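PDB 5T3U: PTS system, IIA component from Streptococcus pneumoniae serotype 4, which probably relays phosphate as the cytoplasmic IIA component of a mannose-family sugar phosphotransferase system associated with fucose utilization. Local coordinates for residues Pro105-Val108 with Glu109-Ser113. Sequence-based numbering, arbitrary orientation.
Sequences PLLV and ELISS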
ATOM      1  N   PRO A 105      -1.302  -6.975   1.783  1.00 27.03           N
ATOM      2  CA  PRO A 105      -2.094  -8.134   2.259  1.00 26.56           C
ATOM      3  C   PRO A 105      -3.553  -8.196   1.766  1.00 26.75           C
ATOM      4  O   PRO A 105      -4.022  -9.290   1.417  1.00 26.66           O
ATOM      5  CB  PRO A 105      -2.057  -7.967   3.776  1.00 26.63           C
ATOM      6  CG  PRO A 105      -0.694  -7.323   4.025  1.00 26.61           C
ATOM      7  CD  PRO A 105      -0.589  -6.317   2.904  1.00 27.42           C
ATOM      8  N   LEU A 106      -4.267  -7.061   1.753  1.00 24.86           N
ATOM      9  CA  LEU A 106      -5.608  -7.007   1.159  1.00 23.36           C
ATOM     10  C   LEU A 106      -5.603  -7.403  -0.320  1.00 23.44           C
ATOM     11  O   LEU A 106      -6.385  -8.278  -0.745  1.00 23.16           O
ATOM     12  CB  LEU A 106      -6.224  -5.606   1.315  1.00 22.61           C
ATOM     13  CG  LEU A 106      -7.716  -5.450   0.863  1.00 22.33           C
ATOM     14  CD1 LEU A 106      -8.672  -6.437   1.514  1.00 22.13           C
ATOM     15  CD2 LEU A 106      -8.187  -4.027   1.152  1.00 25.53           C
ATOM     16  N   LEU A 107      -4.724  -6.772  -1.111  1.00 23.83           N
ATOM     17  CA  LEU A 107      -4.697  -7.020  -2.557  1.00 24.34           C
ATOM     18  C   LEU A 107      -4.391  -8.491  -2.845  1.00 25.12           C
ATOM     19  O   LEU A 107      -5.123  -9.145  -3.584  1.00 25.23           O
ATOM     20  CB  LEU A 107      -3.725  -6.072  -3.300  1.00 24.09           C
ATOM     21  CG  LEU A 107      -3.662  -6.285  -4.838  1.00 24.99           C
ATOM     22  CD1 LEU A 107      -5.072  -6.266  -5.515  1.00 23.93           C
ATOM     23  CD2 LEU A 107      -2.698  -5.279  -5.519  1.00 23.09           C
ATOM     24  N   VAL A 108      -3.337  -9.024  -2.226  1.00 25.94           N
ATOM     25  CA  VAL A 108      -3.005 -10.443  -2.350  1.00 26.00           C
ATOM     26  C   VAL A 108      -4.163 -11.376  -2.016  1.00 26.57           C
ATOM     27  O   VAL A 108      -4.428 -12.311  -2.762  1.00 27.26           O
ATOM     28  CB  VAL A 108      -1.773 -10.817  -1.466  1.00 26.11           C
ATOM     29  CG1 VAL A 108      -1.612 -12.361  -1.396  1.00 25.26           C
ATOM     30  CG2 VAL A 108      -0.529 -10.163  -2.035  1.00 27.35           C
ATOM     31  N   GLU A 109      -4.832 -11.141  -0.887  1.00 26.57           N
ATOM     32  CA  GLU A 109      -5.930 -12.000  -0.474  1.00 27.16           C
ATOM     33  C   GLU A 109      -7.117 -11.935  -1.446  1.00 27.19           C
ATOM     34  O   GLU A 109      -7.749 -12.952  -1.732  1.00 26.19           O
ATOM     35  CB  GLU A 109      -6.413 -11.587   0.931  1.00 27.73           C
ATOM     36  CG  GLU A 109      -7.696 -12.303   1.395  1.00 31.70           C
ATOM     37  CD  GLU A 109      -7.606 -13.836   1.311  1.00 38.67           C
ATOM     38  OE1 GLU A 109      -6.505 -14.410   1.526  1.00 39.73           O
ATOM     39  OE2 GLU A 109      -8.649 -14.476   1.026  1.00 43.25           O
ATOM     40  N   LEU A 110      -7.461 -10.724  -1.892  1.00 27.77           N
ATOM     41  CA  LEU A 110      -8.556 -10.567  -2.860  1.00 27.35           C
ATOM     42  C   LEU A 110      -8.217 -11.250  -4.181  1.00 28.05           C
ATOM     43  O   LEU A 110      -9.090 -11.900  -4.788  1.00 28.84           O
ATOM     44  CB  LEU A 110      -8.905  -9.094  -3.055  1.00 26.93           C
ATOM     45  CG  LEU A 110      -9.638  -8.481  -1.850  1.00 27.42           C
ATOM     46  CD1 LEU A 110      -9.860  -6.956  -1.982  1.00 24.70           C
ATOM     47  CD2 LEU A 110     -10.974  -9.239  -1.555  1.00 26.37           C
ATOM     48  N   ILE A 111      -6.966 -11.162  -4.632  1.00 27.96           N
ATOM     49  CA  ILE A 111      -6.631 -11.895  -5.880  1.00 27.85           C
ATOM     50  C   ILE A 111      -6.731 -13.422  -5.672  1.00 28.64           C
ATOM     51  O   ILE A 111      -7.365 -14.131  -6.470  1.00 28.42           O
ATOM     52  CB  ILE A 111      -5.277 -11.497  -6.488  1.00 27.43           C
ATOM     53  CG1 ILE A 111      -5.293 -10.041  -6.946  1.00 26.23           C
ATOM     54  CG2 ILE A 111      -4.947 -12.397  -7.724  1.00 26.39           C
ATOM     55  CD1 ILE A 111      -3.868  -9.461  -7.291  1.00 23.26           C
ATOM     56  N   SER A 112      -6.165 -13.914  -4.568  1.00 29.58           N
ATOM     57  CA  SER A 112      -6.151 -15.359  -4.278  1.00 30.52           C
ATOM     58  C   SER A 112      -7.533 -15.974  -4.165  1.00 30.90           C
ATOM     59  O   SER A 112      -7.694 -17.179  -4.395  1.00 32.06           O
ATOM     60  CB  SER A 112      -5.373 -15.644  -2.985  1.00 30.59           C
ATOM     61  OG  SER A 112      -4.075 -15.105  -3.112  1.00 33.37           O
ATOM     62  N   SER A 113      -8.518 -15.158  -3.791  1.00 30.38           N
ATOM     63  CA  SER A 113      -9.866 -15.642  -3.509  1.00 29.19           C
ATOM     64  C   SER A 113     -10.907 -15.201  -4.560  1.00 28.84           C
ATOM     65  O   SER A 113     -12.121 -15.388  -4.361  1.00 27.91           O
ATOM     66  CB  SER A 113     -10.290 -15.223  -2.097  1.00 29.16           C
ATOM     67  OG  SER A 113     -10.405 -13.806  -1.995  1.00 30.95           O
TER
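L106 and L110, one turn apart on the amphipathic helix 104-112, lie side by side and point the same way, their CD1 methyls 3.7 Å apart. In the next pair round the helix, L107 and I111 cross at a slant, CD1 of L107 lying 3.8 Å from CD1 of I111. These four branched aliphatic residues form the tightly packed side in this α/β IIA fold: L107 and L110 pack on both strands 7-16 and 68-75 of the parallel sheet, L106 on 68-75 and I111 on 7-16, while L106 also meets helix 120-129 and L107 and I111 reach helix 19-31. In both leucines of the first turn CG lies beside the carbonyl carbon (chi1 -174° in L106), which carries the branch toward the following turn. P105 suits the first turn because its ring nitrogen has no hydrogen to donate, yet its O still accepts from E109 N at 3.1 Å. Toward solvent the helix is more open and polar: E109 is partly exposed and S112 exposed. Small hydroxyl side chains suit the helix end: S113, the first residue to leave helical angles, donates through OG to E109 O at 2.8 Å. V108 O is gripped twice, by S112 N at 3.0 Å and, from the opposite face of the carbonyl plane, by S112 OG at 2.8 Å.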